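Local structure of hypothetical protein AQ_1575 (Aquifex aeolicus, 1LFP) at residues N60-W63 with E64-E67; L180-V183 with K184-E188. The protein probably binds DNA and takes part in regulating transcription, as a member of the TACO1/YebC family. One frame throughout, in Å; residues are numbered along the deposited sequence.

Contact 1: N60-W63 with E64-E67; sequences NMPW and ENIE
Pro62 is the N-cap of helix 63-74, and its carbonyl starts the first turn by meeting Asn65 and Ile66. The bond from Asn65 N to Pro62 O is short, 2.9 Å; Ile66 N adds a weak bond to the same oxygen. One step on, Trp63 O receives Glu67 N at 3.0 Å, a straighter bond of 167° that sets the alpha-helical pattern. Side chains close round the turn. The Pro62 and Asn65 side chains lie side by side, pointing the same way, with Asn65 ND2 3.4 Å from Pro62 CB. Glu64, bent at chi2 (-108°), folds back so that its CD lies 3.5 Å from the same Pro62 CB. On the buried side, selenomethionine Met61 has CG anti to its backbone N, and the turn at chi3 (82°) lays its CE 3.6 Å from Ile66 CG1. Ile66 CD1 approaches the Trp63 ring obliquely. With an alanine here in place of Ile66, Met61 CE would probably lose this apolar partner and a gap would be likely to open beneath the turn. Just upstream, Asn60 is the C-prime residue of the Schellman motif ending helix 47-58. Met61 and Ile66 both pack on that helix at Ala56 and also reach helix 21-39, while the Trp63 ring forms a cation-pi pair with Lys57.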
ATOM      1  N   ASN A  60       5.585  -7.440 -14.975  1.00 21.79           N
ATOM      2  CA  ASN A  60       6.468  -7.451 -16.107  1.00 22.18           C
ATOM      3  C   ASN A  60       7.771  -6.712 -15.852  1.00 22.07           C
ATOM      4  O   ASN A  60       8.337  -6.137 -16.764  1.00 21.15           O
ATOM      5  CB  ASN A  60       5.745  -6.870 -17.332  1.00 37.21           C
ATOM      6  CG  ASN A  60       4.708  -7.830 -17.911  1.00 42.04           C
ATOM      7  OD1 ASN A  60       3.794  -7.418 -18.633  1.00 45.33           O
ATOM      8  ND2 ASN A  60       4.863  -9.123 -17.612  1.00 39.80           N
HETATM    9  N   MSE A  61       8.244  -6.717 -14.612  1.00 20.15           N
HETATM   10  CA  MSE A  61       9.525  -6.050 -14.331  1.00 19.58           C
HETATM   11  C   MSE A  61      10.591  -7.063 -14.758  1.00 19.31           C
HETATM   12  O   MSE A  61      10.502  -8.264 -14.450  1.00 19.70           O
HETATM   13  CB  MSE A  61       9.676  -5.711 -12.848  1.00 19.09           C
HETATM   14  CG  MSE A  61      10.771  -4.642 -12.578  1.00 18.26           C
HETATM   15 SE   MSE A  61      10.816  -4.003 -10.865  1.00 18.51          SE
HETATM   16  CE  MSE A  61      11.716  -5.368 -10.373  1.00  6.68           C
ATOM     17  N   PRO A  62      11.591  -6.598 -15.500  1.00 19.73           N
ATOM     18  CA  PRO A  62      12.687  -7.457 -15.990  1.00 19.64           C
ATOM     19  C   PRO A  62      13.256  -8.278 -14.847  1.00 19.09           C
ATOM     20  O   PRO A  62      13.470  -7.775 -13.762  1.00 18.64           O
ATOM     21  CB  PRO A  62      13.690  -6.457 -16.566  1.00 19.54           C
ATOM     22  CG  PRO A  62      12.780  -5.312 -17.066  1.00 22.30           C
ATOM     23  CD  PRO A  62      11.755  -5.193 -15.926  1.00 19.57           C
ATOM     24  N   TRP A  63      13.476  -9.556 -15.081  1.00 17.41           N
ATOM     25  CA  TRP A  63      13.993 -10.375 -14.003  1.00 19.96           C
ATOM     26  C   TRP A  63      15.355  -9.891 -13.546  1.00 19.79           C
ATOM     27  O   TRP A  63      15.735 -10.102 -12.411  1.00 21.11           O
ATOM     28  CB  TRP A  63      14.067 -11.832 -14.458  1.00 22.06           C
ATOM     29  CG  TRP A  63      12.713 -12.406 -14.813  1.00 23.22           C
ATOM     30  CD1 TRP A  63      11.497 -11.755 -14.835  1.00 22.03           C
ATOM     31  CD2 TRP A  63      12.453 -13.757 -15.189  1.00 23.74           C
ATOM     32  NE1 TRP A  63      10.501 -12.641 -15.202  1.00 25.63           N
ATOM     33  CE2 TRP A  63      11.064 -13.872 -15.429  1.00 24.85           C
ATOM     34  CE3 TRP A  63      13.266 -14.886 -15.346  1.00 25.12           C
ATOM     35  CZ2 TRP A  63      10.467 -15.086 -15.824  1.00 24.50           C
ATOM     36  CZ3 TRP A  63      12.669 -16.103 -15.739  1.00 26.56           C
ATOM     37  CH2 TRP A  63      11.283 -16.183 -15.972  1.00 24.95           C
ATOM     38  N   GLU A  64      16.104  -9.264 -14.439  1.00 24.09           N
ATOM     39  CA  GLU A  64      17.424  -8.762 -14.085  1.00 24.04           C
ATOM     40  C   GLU A  64      17.282  -7.681 -13.018  1.00 23.68           C
ATOM     41  O   GLU A  64      18.145  -7.513 -12.164  1.00 22.88           O
ATOM     42  CB  GLU A  64      18.091  -8.211 -15.332  1.00 29.24           C
ATOM     43  CG  GLU A  64      17.124  -7.392 -16.155  1.00 31.17           C
ATOM     44  CD  GLU A  64      16.700  -8.079 -17.454  1.00 34.25           C
ATOM     45  OE1 GLU A  64      16.041  -9.179 -17.416  1.00 30.22           O
ATOM     46  OE2 GLU A  64      17.043  -7.479 -18.509  1.00 31.73           O
ATOM     47  N   ASN A  65      16.183  -6.937 -13.041  1.00 20.20           N
ATOM     48  CA  ASN A  65      15.988  -5.915 -12.000  1.00 20.60           C
ATOM     49  C   ASN A  65      15.619  -6.516 -10.659  1.00 18.87           C
ATOM     50  O   ASN A  65      15.896  -5.953  -9.613  1.00 19.54           O
ATOM     51  CB  ASN A  65      14.878  -4.939 -12.378  1.00 23.19           C
ATOM     52  CG  ASN A  65      15.353  -3.880 -13.324  1.00 25.27           C
ATOM     53  OD1 ASN A  65      15.954  -2.857 -12.911  1.00 28.38           O
ATOM     54  ND2 ASN A  65      15.103  -4.104 -14.612  1.00 21.81           N
ATOM     55  N   ILE A  66      14.929  -7.642 -10.696  1.00 18.98           N
ATOM     56  CA  ILE A  66      14.545  -8.292  -9.482  1.00 19.39           C
ATOM     57  C   ILE A  66      15.843  -8.811  -8.812  1.00 19.85           C
ATOM     58  O   ILE A  66      16.069  -8.635  -7.622  1.00 18.87           O
ATOM     59  CB  ILE A  66      13.614  -9.454  -9.787  1.00 18.17           C
ATOM     60  CG1 ILE A  66      12.374  -8.954 -10.533  1.00 19.15           C
ATOM     61  CG2 ILE A  66      13.218 -10.142  -8.490  1.00 19.17           C
ATOM     62  CD1 ILE A  66      11.369 -10.090 -10.837  1.00 20.02           C
ATOM     63  N   GLU A  67      16.698  -9.443  -9.602  1.00 20.44           N
ATOM     64  CA  GLU A  67      17.953  -9.974  -9.047  1.00 22.19           C
ATOM     65  C   GLU A  67      18.830  -8.864  -8.455  1.00 21.78           C
ATOM     66  O   GLU A  67      19.394  -8.989  -7.356  1.00 23.02           O
ATOM     67  CB  GLU A  67      18.707 -10.699 -10.158  1.00 39.31           C
ATOM     68  CG  GLU A  67      20.052 -11.250  -9.777  1.00 46.16           C
ATOM     69  CD  GLU A  67      20.722 -11.912 -10.962  1.00 50.73           C
ATOM     70  OE1 GLU A  67      20.207 -12.961 -11.417  1.00 53.93           O
ATOM     71  OE2 GLU A  67      21.741 -11.373 -11.451  1.00 53.86           O
TER

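Contact 2: L180-V183 with K184-E188; sequences LYEV and KENLE
Leu180 to Lys184 begins a run of five backbone hydrogen bonds, each from an N-H to the carbonyl four residues earlier. Lys184 N to Leu180 O and Glu185 N to Tyr181 O are both 3.0 Å, and Asn186 N reaches Glu182 O at the same length. The fourth, Leu187 N to Val183 O, is 2.9 Å, and Glu188 N to Lys184 O, also 2.9 Å, completes the run. The carbonyls also touch side chains: Val183 O lies against CG of Leu187, and Glu182 O against CG of Asn186.

Apolar contact across the turn joins Val183 and Leu187, which lie alongside each other, pointing the same way, with Val183 CG1 3.8 Å from Leu187 CD1. Val183 holds CG1 anti to its backbone N (chi1 167°), the branch that faces the next turn. Between adjacent residues, Leu180 CD2 sits over one face of the Tyr181 ring, 3.7 Å above its plane and offset toward the rim.

The helix is amphipathic. Leu180, Val183 and Leu187 all rest on Ile140 of strand 134-143, so this face covers the four-stranded antiparallel sheet; Val183 and Leu187 further touch Val159 of helix 149-159. Glu182 and Glu185 are exposed.

Charged groups meet on another flank. Lys184 runs extended through chi3 and bends only at chi4 (-80°), bringing NZ to 3.4 Å from Glu188 OE2, a salt bridge with a weak hydrogen bond. The same ammonium pairs with Glu54 of helix 47-58, so two carboxylates would help hold its positive charge. Beside it, Tyr181 packs against Pro47, Arg48 and Thr51 of that helix.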
ATOM      1  N   LEU A 180      -1.386 -13.203   6.943  1.00 17.62           N
ATOM      2  CA  LEU A 180      -1.474 -12.699   5.595  1.00 17.13           C
ATOM      3  C   LEU A 180      -1.087 -13.717   4.508  1.00 16.49           C
ATOM      4  O   LEU A 180      -1.819 -13.905   3.534  1.00 16.99           O
ATOM      5  CB  LEU A 180      -0.576 -11.460   5.514  1.00 19.69           C
ATOM      6  CG  LEU A 180      -0.241 -11.008   4.096  1.00 19.51           C
ATOM      7  CD1 LEU A 180      -1.535 -10.497   3.451  1.00 14.70           C
ATOM      8  CD2 LEU A 180       0.825  -9.902   4.120  1.00 19.17           C
ATOM      9  N   TYR A 181       0.064 -14.367   4.667  1.00 17.89           N
ATOM     10  CA  TYR A 181       0.522 -15.284   3.638  1.00 18.97           C
ATOM     11  C   TYR A 181      -0.218 -16.602   3.668  1.00 19.44           C
ATOM     12  O   TYR A 181      -0.338 -17.291   2.640  1.00 19.49           O
ATOM     13  CB  TYR A 181       2.037 -15.488   3.752  1.00 25.32           C
ATOM     14  CG  TYR A 181       2.778 -14.175   3.643  1.00 25.96           C
ATOM     15  CD1 TYR A 181       2.645 -13.370   2.520  1.00 27.02           C
ATOM     16  CD2 TYR A 181       3.598 -13.742   4.677  1.00 27.41           C
ATOM     17  CE1 TYR A 181       3.323 -12.148   2.427  1.00 26.50           C
ATOM     18  CE2 TYR A 181       4.268 -12.549   4.610  1.00 28.37           C
ATOM     19  CZ  TYR A 181       4.133 -11.752   3.484  1.00 26.84           C
ATOM     20  OH  TYR A 181       4.822 -10.564   3.452  1.00 24.57           O
ATOM     21  N   GLU A 182      -0.759 -16.928   4.830  1.00 23.70           N
ATOM     22  CA  GLU A 182      -1.493 -18.172   4.956  1.00 24.04           C
ATOM     23  C   GLU A 182      -2.795 -18.003   4.231  1.00 23.90           C
ATOM     24  O   GLU A 182      -3.253 -18.916   3.547  1.00 23.85           O
ATOM     25  CB  GLU A 182      -1.737 -18.498   6.423  1.00 37.55           C
ATOM     26  CG  GLU A 182      -2.308 -19.873   6.659  1.00 43.69           C
ATOM     27  CD  GLU A 182      -2.583 -20.128   8.128  1.00 48.48           C
ATOM     28  OE1 GLU A 182      -1.615 -20.292   8.904  1.00 51.48           O
ATOM     29  OE2 GLU A 182      -3.771 -20.153   8.506  1.00 51.13           O
ATOM     30  N   VAL A 183      -3.421 -16.834   4.398  1.00 22.10           N
ATOM     31  CA  VAL A 183      -4.683 -16.579   3.714  1.00 18.60           C
ATOM     32  C   VAL A 183      -4.469 -16.482   2.192  1.00 18.26           C
ATOM     33  O   VAL A 183      -5.233 -17.030   1.410  1.00 18.71           O
ATOM     34  CB  VAL A 183      -5.323 -15.287   4.262  1.00 18.73           C
ATOM     35  CG1 VAL A 183      -6.458 -14.817   3.368  1.00 18.78           C
ATOM     36  CG2 VAL A 183      -5.830 -15.570   5.670  1.00 20.00           C
ATOM     37  N   LYS A 184      -3.406 -15.797   1.782  1.00 17.09           N
ATOM     38  CA  LYS A 184      -3.088 -15.638   0.383  1.00 17.18           C
ATOM     39  C   LYS A 184      -2.980 -17.023  -0.252  1.00 19.91           C
ATOM     40  O   LYS A 184      -3.579 -17.293  -1.302  1.00 19.43           O
ATOM     41  CB  LYS A 184      -1.734 -14.929   0.219  1.00 19.42           C
ATOM     42  CG  LYS A 184      -1.235 -14.851  -1.229  1.00 21.13           C
ATOM     43  CD  LYS A 184       0.097 -14.072  -1.246  1.00 22.98           C
ATOM     44  CE  LYS A 184       0.645 -13.932  -2.640  1.00 26.49           C
ATOM     45  NZ  LYS A 184       1.351 -15.152  -3.107  1.00 29.31           N
ATOM     46  N   GLU A 185      -2.214 -17.887   0.418  1.00 22.72           N
ATOM     47  CA  GLU A 185      -1.979 -19.264  -0.051  1.00 25.01           C
ATOM     48  C   GLU A 185      -3.292 -20.035  -0.197  1.00 25.00           C
ATOM     49  O   GLU A 185      -3.564 -20.676  -1.221  1.00 23.10           O
ATOM     50  CB  GLU A 185      -1.070 -19.984   0.945  1.00 40.97           C
ATOM     51  CG  GLU A 185      -0.399 -21.209   0.382  1.00 49.23           C
ATOM     52  CD  GLU A 185       1.094 -21.007   0.191  1.00 52.89           C
ATOM     53  OE1 GLU A 185       1.817 -20.893   1.211  1.00 55.91           O
ATOM     54  OE2 GLU A 185       1.539 -20.954  -0.976  1.00 54.78           O
ATOM     55  N   ASN A 186      -4.127 -19.956   0.828  1.00 25.04           N
ATOM     56  CA  ASN A 186      -5.409 -20.655   0.793  1.00 24.22           C
ATOM     57  C   ASN A 186      -6.346 -20.137  -0.279  1.00 23.49           C
ATOM     58  O   ASN A 186      -7.160 -20.891  -0.822  1.00 22.28           O
ATOM     59  CB  ASN A 186      -6.058 -20.577   2.170  1.00 32.25           C
ATOM     60  CG  ASN A 186      -5.397 -21.509   3.171  1.00 34.49           C
ATOM     61  OD1 ASN A 186      -5.521 -21.329   4.378  1.00 38.49           O
ATOM     62  ND2 ASN A 186      -4.699 -22.524   2.665  1.00 37.75           N
ATOM     63  N   LEU A 187      -6.260 -18.837  -0.572  1.00 19.21           N
ATOM     64  CA  LEU A 187      -7.095 -18.253  -1.612  1.00 17.68           C
ATOM     65  C   LEU A 187      -6.574 -18.688  -2.992  1.00 18.45           C
ATOM     66  O   LEU A 187      -7.348 -18.990  -3.884  1.00 17.04           O
ATOM     67  CB  LEU A 187      -7.062 -16.714  -1.566  1.00 18.39           C
ATOM     68  CG  LEU A 187      -7.891 -16.107  -0.422  1.00 15.45           C
ATOM     69  CD1 LEU A 187      -7.547 -14.600  -0.290  1.00 16.31           C
ATOM     70  CD2 LEU A 187      -9.437 -16.343  -0.685  1.00 15.22           C
ATOM     71  N   GLU A 188      -5.271 -18.705  -3.190  1.00 18.78           N
ATOM     72  CA  GLU A 188      -4.822 -19.120  -4.520  1.00 20.89           C
ATOM     73  C   GLU A 188      -5.107 -20.614  -4.708  1.00 23.15           C
ATOM     74  O   GLU A 188      -5.391 -21.040  -5.821  1.00 23.20           O
ATOM     75  CB  GLU A 188      -3.342 -18.777  -4.764  1.00 32.83           C
ATOM     76  CG  GLU A 188      -2.378 -18.961  -3.630  1.00 37.53           C
ATOM     77  CD  GLU A 188      -1.152 -18.045  -3.756  1.00 37.03           C
ATOM     78  OE1 GLU A 188      -0.098 -18.370  -3.174  1.00 40.43           O
ATOM     79  OE2 GLU A 188      -1.233 -16.993  -4.424  1.00 40.79           O
TER

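How the contacts relate
From the N terminus, the chain passes through helices 21-39 and 47-58 before contact 1 turns it into helix 63-74, all within the range of the N-terminal family domain. Contact 2 comes much later, at helix 180-188, after strand 170-175 and before strand 196-203. The two are in series: each is local, neither encloses nor crosses the other, and neither closes a long loop. The centres of contact 1 and contact 2 are about 24 Å apart. The nearest atoms of contact 1 and contact 2 are about 14 Å apart, so the two do not touch. Helix 47-58 connects them indirectly: contact 1 packs against its C-terminal part, while contact 2 joins it to the four-stranded sheet.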